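Local coordinates for chloride intracellular channel exc-4 (Caenorhabditis elegans, PDB 2YV9), which may insert into membranes and form chloride channels, and is required to regulate lumen size as the excretory canal grows, at residues C40-F43 with W44-Y48; M82-E85 with E86-L89; F102-A105 with K106-V110; R198-H201 with I202-G206; C238-D241 with Q242-I245. One frame throughout, in Å; residues are numbered along the deposited sequence.

Interaction 1: residues C40-F43 with W44-Y48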
loop_
_atom_site.group_PDB
_atom_site.type_symbol
_atom_site.label_atom_id
_atom_site.label_comp_id
_atom_site.label_asym_id
_atom_site.label_seq_id
_atom_site.Cartn_x
_atom_site.Cartn_y
_atom_site.Cartn_z
ATOM N N CYS A 40 -8.082 -1.862 3.807
ATOM C CA CYS A 40 -8.618 -1.124 4.954
ATOM C C CYS A 40 -9.233 -2.089 5.988
ATOM O O CYS A 40 -9.059 -1.941 7.204
ATOM C CB CYS A 40 -9.684 -0.168 4.507
ATOM S SG CYS A 40 -8.979 1.299 3.574
ATOM N N GLN A 41 -10.010 -3.039 5.491
ATOM C CA GLN A 41 -10.621 -4.004 6.443
ATOM C C GLN A 41 -9.561 -4.893 7.127
ATOM O O GLN A 41 -9.660 -5.202 8.303
ATOM C CB GLN A 41 -11.673 -4.892 5.865
ATOM C CG GLN A 41 -12.486 -5.454 7.001
ATOM C CD GLN A 41 -13.735 -6.287 6.647
ATOM O OE1 GLN A 41 -14.088 -6.510 5.477
ATOM N NE2 GLN A 41 -14.405 -6.784 7.700
ATOM N N GLU A 42 -8.551 -5.320 6.390
ATOM C CA GLU A 42 -7.449 -6.106 6.971
ATOM C C GLU A 42 -6.853 -5.345 8.183
ATOM O O GLU A 42 -6.762 -5.897 9.272
ATOM C CB GLU A 42 -6.361 -6.302 5.924
ATOM C CG GLU A 42 -5.119 -7.039 6.404
ATOM C CD GLU A 42 -4.107 -7.343 5.314
ATOM O OE1 GLU A 42 -4.277 -6.890 4.154
ATOM O OE2 GLU A 42 -3.098 -8.002 5.640
ATOM N N PHE A 43 -6.401 -4.105 7.997
ATOM C CA PHE A 43 -5.763 -3.395 9.090
ATOM C C PHE A 43 -6.732 -3.011 10.190
ATOM O O PHE A 43 -6.357 -2.987 11.386
ATOM C CB PHE A 43 -4.943 -2.198 8.631
ATOM C CG PHE A 43 -3.826 -2.587 7.745
ATOM C CD1 PHE A 43 -2.918 -3.546 8.151
ATOM C CD2 PHE A 43 -3.683 -2.052 6.490
ATOM C CE1 PHE A 43 -1.897 -3.940 7.320
ATOM C CE2 PHE A 43 -2.639 -2.445 5.674
ATOM C CZ PHE A 43 -1.770 -3.379 6.067
ATOM N N TRP A 44 -7.971 -2.713 9.821
ATOM C CA TRP A 44 -8.974 -2.396 10.845
ATOM C C TRP A 44 -9.170 -3.623 11.714
ATOM O O TRP A 44 -9.123 -3.512 12.965
ATOM C CB TRP A 44 -10.265 -1.930 10.212
ATOM C CG TRP A 44 -11.326 -1.351 11.139
ATOM C CD1 TRP A 44 -11.416 -1.420 12.515
ATOM C CD2 TRP A 44 -12.484 -0.657 10.692
ATOM N NE1 TRP A 44 -12.561 -0.745 12.936
ATOM C CE2 TRP A 44 -13.218 -0.261 11.824
ATOM C CE3 TRP A 44 -12.936 -0.264 9.417
ATOM C CZ2 TRP A 44 -14.423 0.417 11.720
ATOM C CZ3 TRP A 44 -14.110 0.452 9.315
ATOM C CH2 TRP A 44 -14.855 0.777 10.463
ATOM N N MET A 45 -9.288 -4.815 11.095
ATOM C CA MET A 45 -9.401 -6.001 11.949
ATOM C C MET A 45 -8.213 -6.164 12.900
ATOM O O MET A 45 -8.371 -6.489 14.107
ATOM C CB MET A 45 -9.523 -7.269 11.107
ATOM C CG MET A 45 -10.840 -7.362 10.353
ATOM S SD MET A 45 -11.194 -8.819 9.392
ATOM C CE MET A 45 -11.041 -10.079 10.629
ATOM N N GLU A 46 -7.015 -5.934 12.396
ATOM C CA GLU A 46 -5.821 -6.030 13.252
ATOM C C GLU A 46 -5.860 -4.978 14.386
ATOM O O GLU A 46 -5.578 -5.266 15.576
ATOM C CB GLU A 46 -4.579 -5.906 12.396
ATOM C CG GLU A 46 -4.365 -7.104 11.449
ATOM C CD GLU A 46 -3.221 -6.921 10.471
ATOM O OE1 GLU A 46 -2.532 -5.870 10.532
ATOM O OE2 GLU A 46 -3.016 -7.835 9.668
ATOM N N LEU A 47 -6.138 -3.738 14.032
ATOM C CA LEU A 47 -6.300 -2.702 15.066
ATOM C C LEU A 47 -7.374 -3.053 16.102
ATOM O O LEU A 47 -7.174 -2.792 17.299
ATOM C CB LEU A 47 -6.584 -1.347 14.436
ATOM C CG LEU A 47 -5.313 -0.823 13.734
ATOM C CD1 LEU A 47 -5.656 0.437 12.873
ATOM C CD2 LEU A 47 -4.196 -0.466 14.637
ATOM N N TYR A 48 -8.474 -3.643 15.669
ATOM C CA TYR A 48 -9.556 -4.033 16.585
ATOM C C TYR A 48 -9.049 -5.091 17.563
ATOM O O TYR A 48 -9.356 -5.044 18.757
ATOM C CB TYR A 48 -10.815 -4.550 15.852
ATOM C CG TYR A 48 -12.033 -4.464 16.734
ATOM C CD1 TYR A 48 -12.909 -3.376 16.651
ATOM C CD2 TYR A 48 -12.299 -5.445 17.672
ATOM C CE1 TYR A 48 -13.994 -3.278 17.488
ATOM C CE2 TYR A 48 -13.396 -5.356 18.513
ATOM C CZ TYR A 48 -14.240 -4.276 18.424
ATOM O OH TYR A 48 -15.364 -4.194 19.263
#

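Interaction 2: residues M82-E85 with E86-L89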
loop_
_atom_site.group_PDB
_atom_site.type_symbol
_atom_site.label_atom_id
_atom_site.label_comp_id
_atom_site.label_asym_id
_atom_site.label_seq_id
_atom_site.Cartn_x
_atom_site.Cartn_y
_atom_site.Cartn_z
ATOM N N MET A 82 -2.554 5.253 8.325
ATOM C CA MET A 82 -2.601 5.223 9.779
ATOM C C MET A 82 -1.757 6.346 10.341
ATOM O O MET A 82 -0.591 6.563 9.866
ATOM C CB MET A 82 -2.164 3.865 10.328
ATOM C CG MET A 82 -2.477 3.699 11.818
ATOM S SD MET A 82 -2.173 2.004 12.363
ATOM C CE MET A 82 -0.417 1.829 12.305
ATOM N N ILE A 83 -2.355 7.096 11.302
ATOM C CA ILE A 83 -1.712 8.239 11.920
ATOM C C ILE A 83 -1.447 7.968 13.374
ATOM O O ILE A 83 -2.333 7.423 14.077
ATOM C CB ILE A 83 -2.576 9.533 11.874
ATOM C CG1 ILE A 83 -3.137 9.756 10.477
ATOM C CG2 ILE A 83 -1.723 10.710 12.263
ATOM C CD1 ILE A 83 -2.146 9.782 9.497
ATOM N N GLU A 84 -0.227 8.273 13.797
ATOM C CA GLU A 84 0.112 8.193 15.259
ATOM C C GLU A 84 0.636 9.564 15.657
ATOM O O GLU A 84 1.826 9.833 15.720
ATOM C CB GLU A 84 1.107 7.094 15.546
ATOM C CG GLU A 84 1.279 6.757 17.033
ATOM C CD GLU A 84 2.012 5.429 17.229
ATOM O OE1 GLU A 84 2.453 4.790 16.231
ATOM O OE2 GLU A 84 2.194 5.027 18.399
ATOM N N GLU A 85 -0.302 10.451 15.905
ATOM C CA GLU A 85 -0.002 11.867 16.064
ATOM C C GLU A 85 0.938 12.141 17.236
ATOM O O GLU A 85 1.825 12.978 17.132
ATOM C CB GLU A 85 -1.284 12.640 16.242
ATOM C CG GLU A 85 -1.349 13.779 15.343
ATOM C CD GLU A 85 -2.614 14.555 15.513
ATOM O OE1 GLU A 85 -3.635 13.993 15.923
ATOM O OE2 GLU A 85 -2.542 15.755 15.217
ATOM N N GLU A 86 0.786 11.394 18.327
ATOM C CA GLU A 86 1.605 11.652 19.498
ATOM C C GLU A 86 3.092 11.376 19.227
ATOM O O GLU A 86 3.938 11.938 19.901
ATOM C CB GLU A 86 1.075 10.872 20.725
ATOM C CG GLU A 86 -0.364 11.236 21.075
ATOM C CD GLU A 86 -0.924 10.498 22.283
ATOM O OE1 GLU A 86 -0.371 9.451 22.694
ATOM O OE2 GLU A 86 -1.948 10.979 22.809
ATOM N N LYS A 87 3.408 10.506 18.249
ATOM C CA LYS A 87 4.799 10.307 17.796
ATOM C C LYS A 87 5.145 11.135 16.555
ATOM O O LYS A 87 6.214 10.980 16.002
ATOM C CB LYS A 87 5.028 8.841 17.461
ATOM C CG LYS A 87 4.747 7.890 18.601
ATOM C CD LYS A 87 5.209 6.496 18.232
ATOM C CE LYS A 87 5.211 5.586 19.439
ATOM N NZ LYS A 87 6.275 5.968 20.405
ATOM N N GLU A 88 4.248 12.024 16.133
ATOM C CA GLU A 88 4.373 12.750 14.856
ATOM C C GLU A 88 4.536 11.845 13.633
ATOM O O GLU A 88 5.231 12.208 12.689
ATOM C CB GLU A 88 5.564 13.714 14.896
ATOM C CG GLU A 88 5.567 14.608 16.101
ATOM C CD GLU A 88 6.406 15.861 15.942
ATOM O OE1 GLU A 88 6.864 16.171 14.816
ATOM O OE2 GLU A 88 6.593 16.539 16.979
ATOM N N LEU A 89 3.890 10.689 13.628
ATOM C CA LEU A 89 4.111 9.712 12.558
ATOM C C LEU A 89 2.872 9.500 11.720
ATOM O O LEU A 89 1.733 9.531 12.203
ATOM C CB LEU A 89 4.602 8.372 13.112
ATOM C CG LEU A 89 5.992 8.337 13.740
ATOM C CD1 LEU A 89 6.276 6.941 14.341
ATOM C CD2 LEU A 89 7.110 8.759 12.759
#

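Interaction 3: residues F102-A105 with K106-V110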
loop_
_atom_site.group_PDB
_atom_site.type_symbol
_atom_site.label_atom_id
_atom_site.label_comp_id
_atom_site.label_asym_id
_atom_site.label_seq_id
_atom_site.Cartn_x
_atom_site.Cartn_y
_atom_site.Cartn_z
ATOM N N PHE A 102 2.538 -4.967 13.786
ATOM C CA PHE A 102 3.358 -6.145 14.081
ATOM C C PHE A 102 4.202 -5.885 15.329
ATOM O O PHE A 102 4.334 -6.783 16.193
ATOM C CB PHE A 102 4.299 -6.403 12.907
ATOM C CG PHE A 102 5.242 -7.566 13.103
ATOM C CD1 PHE A 102 4.947 -8.790 12.541
ATOM C CD2 PHE A 102 6.426 -7.416 13.789
ATOM C CE1 PHE A 102 5.810 -9.874 12.686
ATOM C CE2 PHE A 102 7.275 -8.497 13.964
ATOM C CZ PHE A 102 6.963 -9.718 13.386
ATOM N N HIS A 103 4.767 -4.685 15.412
ATOM C CA HIS A 103 5.647 -4.305 16.524
ATOM C C HIS A 103 4.856 -4.347 17.808
ATOM O O HIS A 103 5.287 -4.985 18.796
ATOM C CB HIS A 103 6.250 -2.905 16.334
ATOM C CG HIS A 103 7.172 -2.509 17.441
ATOM N ND1 HIS A 103 6.716 -1.977 18.633
ATOM C CD2 HIS A 103 8.513 -2.630 17.568
ATOM C CE1 HIS A 103 7.747 -1.763 19.432
ATOM N NE2 HIS A 103 8.847 -2.156 18.816
ATOM N N LEU A 104 3.725 -3.651 17.815
ATOM C CA LEU A 104 2.847 -3.555 18.970
ATOM C C LEU A 104 2.335 -4.947 19.392
ATOM O O LEU A 104 2.308 -5.245 20.593
ATOM C CB LEU A 104 1.635 -2.657 18.716
ATOM C CG LEU A 104 1.894 -1.146 18.791
ATOM C CD1 LEU A 104 0.724 -0.323 18.276
ATOM C CD2 LEU A 104 2.236 -0.698 20.252
ATOM N N ALA A 105 1.875 -5.757 18.443
ATOM C CA ALA A 105 1.447 -7.151 18.740
ATOM C C ALA A 105 2.570 -7.905 19.500
ATOM O O ALA A 105 2.294 -8.638 20.478
ATOM C CB ALA A 105 1.048 -7.916 17.433
ATOM N N LYS A 106 3.814 -7.794 19.014
ATOM C CA LYS A 106 4.960 -8.499 19.611
ATOM C C LYS A 106 5.184 -7.983 21.014
ATOM O O LYS A 106 5.380 -8.776 21.970
ATOM C CB LYS A 106 6.206 -8.315 18.758
ATOM C CG LYS A 106 7.460 -9.109 19.238
ATOM C CD LYS A 106 7.390 -10.571 18.823
ATOM C CE LYS A 106 8.556 -11.397 19.373
ATOM N NZ LYS A 106 8.816 -12.609 18.535
ATOM N N GLU A 107 5.159 -6.662 21.146
ATOM C CA GLU A 107 5.522 -5.989 22.384
ATOM C C GLU A 107 4.585 -6.408 23.499
ATOM O O GLU A 107 4.988 -6.509 24.675
ATOM C CB GLU A 107 5.440 -4.495 22.180
ATOM C CG GLU A 107 5.902 -3.678 23.357
ATOM C CD GLU A 107 5.724 -2.213 23.105
ATOM O OE1 GLU A 107 5.641 -1.832 21.915
ATOM O OE2 GLU A 107 5.650 -1.457 24.093
ATOM N N PHE A 108 3.340 -6.671 23.128
ATOM C CA PHE A 108 2.325 -7.087 24.099
ATOM C C PHE A 108 1.936 -8.584 24.023
ATOM O O PHE A 108 0.860 -8.980 24.505
ATOM C CB PHE A 108 1.115 -6.165 24.034
ATOM C CG PHE A 108 1.414 -4.773 24.483
ATOM C CD1 PHE A 108 1.529 -4.481 25.830
ATOM C CD2 PHE A 108 1.622 -3.756 23.564
ATOM C CE1 PHE A 108 1.815 -3.179 26.253
ATOM C CE2 PHE A 108 1.906 -2.471 23.977
ATOM C CZ PHE A 108 2.015 -2.188 25.335
ATOM N N ASN A 109 2.809 -9.403 23.459
ATOM C CA ASN A 109 2.621 -10.864 23.446
ATOM C C ASN A 109 1.350 -11.347 22.748
ATOM O O ASN A 109 0.762 -12.355 23.166
ATOM C CB ASN A 109 2.646 -11.404 24.915
ATOM C CG ASN A 109 2.964 -12.880 25.001
ATOM O OD1 ASN A 109 2.601 -13.557 26.007
ATOM N ND2 ASN A 109 3.659 -13.410 24.001
ATOM N N VAL A 110 0.918 -10.640 21.678
ATOM C CA VAL A 110 -0.299 -10.989 20.970
ATOM C C VAL A 110 0.032 -11.824 19.741
ATOM O O VAL A 110 0.894 -11.453 18.969
ATOM C CB VAL A 110 -1.044 -9.745 20.519
ATOM C CG1 VAL A 110 -2.358 -10.134 19.850
ATOM C CG2 VAL A 110 -1.246 -8.802 21.744
#

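Interaction 4: residues R198-H201 with I202-G206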
loop_
_atom_site.group_PDB
_atom_site.type_symbol
_atom_site.label_atom_id
_atom_site.label_comp_id
_atom_site.label_asym_id
_atom_site.label_seq_id
_atom_site.Cartn_x
_atom_site.Cartn_y
_atom_site.Cartn_z
ATOM N N ARG A 198 -12.326 -11.385 2.159
ATOM C CA ARG A 198 -12.409 -11.924 0.794
ATOM C C ARG A 198 -13.595 -12.906 0.652
ATOM O O ARG A 198 -14.371 -12.879 -0.320
ATOM C CB ARG A 198 -11.078 -12.454 0.329
ATOM C CG ARG A 198 -10.045 -11.333 0.122
ATOM C CD ARG A 198 -8.607 -11.846 -0.148
ATOM N NE ARG A 198 -7.693 -10.771 -0.546
ATOM C CZ ARG A 198 -7.346 -9.757 0.240
ATOM N NH1 ARG A 198 -7.767 -9.719 1.502
ATOM N NH2 ARG A 198 -6.572 -8.786 -0.218
ATOM N N LEU A 199 -13.739 -13.799 1.622
ATOM C CA LEU A 199 -14.847 -14.719 1.597
ATOM C C LEU A 199 -16.184 -14.002 1.608
ATOM O O LEU A 199 -17.076 -14.371 0.866
ATOM C CB LEU A 199 -14.739 -15.722 2.732
ATOM C CG LEU A 199 -13.688 -16.798 2.623
ATOM C CD1 LEU A 199 -13.556 -17.612 3.966
ATOM C CD2 LEU A 199 -13.994 -17.833 1.468
ATOM N N HIS A 200 -16.315 -13.004 2.470
ATOM C CA HIS A 200 -17.584 -12.278 2.584
ATOM C C HIS A 200 -17.864 -11.519 1.296
ATOM O O HIS A 200 -19.002 -11.548 0.794
ATOM C CB HIS A 200 -17.513 -11.278 3.707
ATOM C CG HIS A 200 -18.824 -10.628 3.984
ATOM N ND1 HIS A 200 -19.966 -11.327 4.334
ATOM C CD2 HIS A 200 -19.192 -9.327 3.900
ATOM C CE1 HIS A 200 -20.967 -10.470 4.468
ATOM N NE2 HIS A 200 -20.525 -9.257 4.208
ATOM N N HIS A 201 -16.844 -10.886 0.717
ATOM C CA HIS A 201 -16.988 -10.245 -0.610
ATOM C C HIS A 201 -17.501 -11.279 -1.644
ATOM O O HIS A 201 -18.432 -11.023 -2.437
ATOM C CB HIS A 201 -15.685 -9.641 -1.139
ATOM C CG HIS A 201 -15.300 -8.353 -0.497
ATOM N ND1 HIS A 201 -14.647 -7.350 -1.187
ATOM C CD2 HIS A 201 -15.533 -7.872 0.749
ATOM C CE1 HIS A 201 -14.430 -6.339 -0.360
ATOM N NE2 HIS A 201 -14.975 -6.617 0.815
ATOM N N ILE A 202 -16.871 -12.463 -1.649
ATOM C CA ILE A 202 -17.232 -13.457 -2.623
ATOM C C ILE A 202 -18.695 -13.864 -2.397
ATOM O O ILE A 202 -19.454 -14.071 -3.350
ATOM C CB ILE A 202 -16.303 -14.689 -2.503
ATOM C CG1 ILE A 202 -14.953 -14.309 -3.068
ATOM C CG2 ILE A 202 -16.847 -15.814 -3.220
ATOM C CD1 ILE A 202 -13.830 -15.338 -2.862
ATOM N N ARG A 203 -19.111 -13.997 -1.119
ATOM C CA ARG A 203 -20.483 -14.417 -0.832
ATOM C C ARG A 203 -21.512 -13.385 -1.322
ATOM O O ARG A 203 -22.453 -13.700 -2.050
ATOM C CB ARG A 203 -20.681 -14.645 0.664
ATOM C CG ARG A 203 -21.675 -15.726 0.968
ATOM C CD ARG A 203 -23.071 -15.251 1.146
ATOM N NE ARG A 203 -24.038 -16.354 1.189
ATOM C CZ ARG A 203 -25.007 -16.492 2.093
ATOM N NH1 ARG A 203 -25.185 -15.615 3.057
ATOM N NH2 ARG A 203 -25.857 -17.499 1.990
ATOM N N ILE A 204 -21.291 -12.141 -0.936
ATOM C CA ILE A 204 -22.190 -11.031 -1.320
ATOM C C ILE A 204 -22.206 -10.833 -2.825
ATOM O O ILE A 204 -23.279 -10.701 -3.424
ATOM C CB ILE A 204 -21.780 -9.721 -0.615
ATOM C CG1 ILE A 204 -21.891 -9.821 0.909
ATOM C CG2 ILE A 204 -22.651 -8.523 -1.087
ATOM C CD1 ILE A 204 -23.224 -10.355 1.421
ATOM N N ILE A 205 -21.041 -10.775 -3.454
ATOM C CA ILE A 205 -20.976 -10.531 -4.912
ATOM C C ILE A 205 -21.528 -11.760 -5.663
ATOM O O ILE A 205 -22.237 -11.656 -6.663
ATOM C CB ILE A 205 -19.566 -10.175 -5.374
ATOM C CG1 ILE A 205 -19.153 -8.836 -4.787
ATOM C CG2 ILE A 205 -19.457 -10.125 -6.943
ATOM C CD1 ILE A 205 -20.152 -7.682 -5.097
ATOM N N GLY A 206 -21.220 -12.958 -5.171
ATOM C CA GLY A 206 -21.859 -14.137 -5.748
ATOM C C GLY A 206 -23.375 -14.105 -5.775
ATOM O O GLY A 206 -24.011 -14.341 -6.852
#

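Interaction 5: residues C238-D241 with Q242-I245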
loop_
_atom_site.group_PDB
_atom_site.type_symbol
_atom_site.label_atom_id
_atom_site.label_comp_id
_atom_site.label_asym_id
_atom_site.label_seq_id
_atom_site.Cartn_x
_atom_site.Cartn_y
_atom_site.Cartn_z
ATOM N N CYS A 238 -16.844 -4.370 8.906
ATOM C CA CYS A 238 -17.426 -4.968 7.698
ATOM C C CYS A 238 -18.362 -3.974 7.015
ATOM O O CYS A 238 -19.298 -3.441 7.655
ATOM C CB CYS A 238 -18.198 -6.251 8.047
ATOM S SG CYS A 238 -18.865 -7.098 6.588
ATOM N N PRO A 239 -18.117 -3.710 5.713
ATOM C CA PRO A 239 -18.991 -2.747 5.061
ATOM C C PRO A 239 -20.348 -3.314 4.811
ATOM O O PRO A 239 -20.489 -4.513 4.752
ATOM C CB PRO A 239 -18.296 -2.491 3.733
ATOM C CG PRO A 239 -17.573 -3.702 3.462
ATOM C CD PRO A 239 -17.082 -4.178 4.811
ATOM N N ALA A 240 -21.344 -2.433 4.595
ATOM C CA ALA A 240 -22.683 -2.887 4.211
ATOM C C ALA A 240 -22.701 -3.560 2.827
ATOM O O ALA A 240 -21.851 -3.275 1.937
ATOM C CB ALA A 240 -23.691 -1.658 4.214
ATOM N N ASP A 241 -23.681 -4.467 2.649
ATOM C CA ASP A 241 -23.840 -5.183 1.403
ATOM C C ASP A 241 -23.798 -4.253 0.180
ATOM O O ASP A 241 -23.143 -4.528 -0.836
ATOM C CB ASP A 241 -25.184 -5.906 1.332
ATOM C CG ASP A 241 -25.455 -6.837 2.505
ATOM O OD1 ASP A 241 -24.502 -7.348 3.188
ATOM O OD2 ASP A 241 -26.659 -7.077 2.718
ATOM N N GLN A 242 -24.520 -3.133 0.295
ATOM C CA GLN A 242 -24.652 -2.226 -0.833
ATOM C C GLN A 242 -23.339 -1.575 -1.208
ATOM O O GLN A 242 -23.093 -1.304 -2.395
ATOM C CB GLN A 242 -25.661 -1.130 -0.520
ATOM C CG GLN A 242 -27.099 -1.628 -0.398
ATOM C CD GLN A 242 -27.362 -2.396 0.861
ATOM O OE1 GLN A 242 -26.675 -2.240 1.880
ATOM N NE2 GLN A 242 -28.412 -3.198 0.831
ATOM N N ASP A 243 -22.489 -1.344 -0.201
ATOM C CA ASP A 243 -21.199 -0.739 -0.439
ATOM C C ASP A 243 -20.184 -1.758 -1.006
ATOM O O ASP A 243 -19.284 -1.389 -1.740
ATOM C CB ASP A 243 -20.675 -0.016 0.805
ATOM C CG ASP A 243 -21.616 1.052 1.243
ATOM O OD1 ASP A 243 -22.034 1.756 0.275
ATOM O OD2 ASP A 243 -22.007 1.101 2.438
ATOM N N ILE A 244 -20.350 -3.045 -0.680
ATOM C CA ILE A 244 -19.513 -4.045 -1.287
ATOM C C ILE A 244 -19.887 -4.137 -2.783
ATOM O O ILE A 244 -19.017 -4.127 -3.650
ATOM C CB ILE A 244 -19.690 -5.433 -0.615
ATOM C CG1 ILE A 244 -19.200 -5.383 0.846
ATOM C CG2 ILE A 244 -18.887 -6.497 -1.415
ATOM C CD1 ILE A 244 -19.570 -6.637 1.736
ATOM N N ILE A 245 -21.191 -4.239 -3.057
ATOM C CA ILE A 245 -21.690 -4.327 -4.447
ATOM C C ILE A 245 -21.236 -3.110 -5.232
ATOM O O ILE A 245 -20.653 -3.228 -6.321
ATOM C CB ILE A 245 -23.205 -4.480 -4.470
ATOM C CG1 ILE A 245 -23.644 -5.827 -3.889
ATOM C CG2 ILE A 245 -23.711 -4.385 -5.902
ATOM C CD1 ILE A 245 -25.047 -5.770 -3.273
HETATM O O HOH W 1 -20.706 0.398 4.533
#

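Interaction 1: residues C40-F43 with W44-Y48
The Phe43 ring meets the Glu46 carboxylate at its edge. OE1 of Glu46 lies in the ring plane, 3.3 Å from CD1 of Phe43, and the groups are turned 73° apart. Both residues belong to helix 38-52, the crossover helix of a beta-alpha-beta unit in the thioredoxin-like domain. It is predicted to span the membrane after insertion. Glu46 OE1 is buried without a hydrogen-bond partner, so the weakly positive ring edge probably eases its charge. Glu46 CG sits beside its own backbone N (chi1 -68°), which turns the chain back over the preceding turn. Glu42 runs alongside it, with OE2 of Glu42 4.0 Å from OE2 of Glu46. Glu42 OE2 makes a salt bridge with Arg95 of the second subunit, probably offsetting part of the repulsion. Gln41 crosses Met45, and its NE2 hydrogen-bonds to Ser237 OG. Four i to i+4 bonds carry the backbone. The straightest runs from Leu47 N to Phe43 O, 2.8 Å at 176°, and Leu47 CG lies 3.4 Å from Phe43 O.

Interaction 2: residues M82-E85 with E86-L89
Glu84 and Leu89 form an antiparallel hydrogen-bonded pair, with Glu84 N to Leu89 O at 2.8 Å and Leu89 N to Glu84 O at 3.1 Å. Glu88, at positive phi, also faces Glu84, which makes a G1 beta bulge. Glu85 O takes Glu88 N at 2.8 Å, from above its carbonyl plane. Lys87 N adds a weak bond to Glu84 O. Glu84 and Lys87 run side by side in the same direction. Glu84 CG is anti to the backbone N (chi1 -168°), and the extended chain brings OE2 of Glu84 within 3.2 Å of Lys87 CE. OE1 hydrogen-bonds to Tyr91 OH, and OE2 forms a salt bridge with Arg100. An alanine in place of Glu84 would probably leave Arg100 and Tyr91 without this partner and uncover the aliphatic chain of Lys87. The turn links strands 81-84 and 89-91. Met82 packs on helix 94-107, Ile83 bonds through its backbone to Glu21 of strand 19-25, and Leu89 packs on Glu124 of the second subunit.

Interaction 3: residues F102-A105 with K106-V110
Phe102 to Ala105 lead helix 94-107 into its C-terminal end, where the chain closes in a Schellman motif. Lys106 N, Glu107 N and Phe108 N bond back to the oxygens of Phe102, His103 and Leu104 in the usual i to i+4 pattern. Phe108 then leaves helical geometry, and Asn109 turns through positive phi as the C-prime residue. Val110 N reaches back to Ala105 O at 2.7 Å, while Asn109 N bonds to Lys106 O at 3.0 Å. An apolar contact accompanies this closure, with CB of Ala105 4.2 Å from CB of Val110. Ala105 also packs on Phe113, and Val110 on Ile53. Leu104 and Phe108 point the same way, and CD2 of Leu104 is 4.1 Å from CE2 of Phe108. The Phe108 ring presents its edge to Leu104 O, with CD2 of Phe108 3.4 Å from Leu104 O. Glu107 CG lies over one face of the same ring, toward the rim. His103 and Glu107 both have CG opposite the backbone N (chi1 -179° and -175°), which sets ring and carboxylate on the same flank of the helix. OE1 of Glu107 approaches the ring edge, 3.3 Å from CE1 of His103. Its angle to ND1 is too poor for a hydrogen bond. Any attraction between them is probably electrostatic, and would depend on whether the histidine is charged. The Schellman closure itself rests mainly on the main chain.

Interaction 4: residues R198-H201 with I202-G206
Ile205 N gives a hydrogen bond to His201 O at 2.8 Å, with an N-H...O angle of 164°. It is one of four successive i to i+4 bonds in helix 190-210 of the GST-like C-terminal domain, buried along this part. Ile204 N to His200 O is the straightest, at 177°. The main side-chain contact is a CH-pi interaction between the same two residues. His200 CG is anti to the backbone N (chi1 -173°), which swings the ring along the helix toward Ile204. The ethyl branch of Ile204 crosses over one ring face, with CG1 3.9 Å from the His200 ring centroid and offset toward the rim. The ring is also held by ND1, which bonds to Tyr229 OH. Its neighbour His201 bonds through ND1 to Tyr248 OH, in the helix 241-251 that packs beside this one. Arg203 points elsewhere and makes a salt bridge with Asp213. Ile202 packs on Leu126 and Phe130 of helix 117-140, so the helix has neighbours on several flanks. Ile202 CG1 turns back along its own helix and lies 3.2 Å from Arg198 O, while Ile204 CD1 touches the His200 ring at CE1, 3.8 Å away.

Interaction 5: residues C238-D241 with Q242-I245
Backbone hydrogen bonds from Ile244 and Ile245 to Ala240 and Asp241 open helix 241-251, with Ala240 at the N-cap. Ile244 N reaches Ala240 O at 3.0 Å. Ile245 N bonds to Asp241 O at the same length, with a straighter N-H, at 173°. Asp243 N adds a weak bond to Ala240 O. The methyl group of Ala240 has no polar atom to cap the helix. A water accepts the N-H of Ala240, its oxygen 2.9 Å from Ala240 N, and gives a hydrogen bond to Asp243 OD2, 2.6 Å away. Asp243 OD2 also forms a salt bridge with Arg33, and its OD1 bonds to Ser27. The positive end of the helix dipole probably favours the charges of Asp241 and Asp243. Apolar packing comes from Pro239, whose CG lies 3.5 Å from CG1 of Ile244, the two side chains crossing near a right angle. Gln242 bends at chi2 (73°), folding its amide back so that OE1 lies 3.8 Å from Ala240 CB. OE1 takes Thr266 N and NE2 gives to Gln263, while Asp241 OD2 bonds to Thr266 and Thr268. A leucine in place of Gln242 would probably leave Thr266 N and Gln263 without these partners. The helix start sits against helix 190-210 through Asp241 and Ile244, and Pro239 touches Gln41 of helix 38-52.

Overall arrangement
The five contacts follow one another along the chain. Interactions 1 to 3 belong to the thioredoxin-like N-terminal part, on the crossover helix, the hairpin of strands 81-84 and 89-91, and the end of helix 94-107. Interactions 4 and 5 lie in the helical C-terminal part, with centres about 10 Å apart, and touch through His200, Ile204 and Ile205. Interaction 1 is the link: Leu47 packs on Met82 of interaction 2, and Gln41 on Cys238 and Pro239 of interaction 5. Interactions 2 and 4 are farthest apart, about 34 Å between centres. If helix 38-52 inserts into a membrane, as proposed, its packing on strand 81-84 and on the C-terminal part would probably be lost.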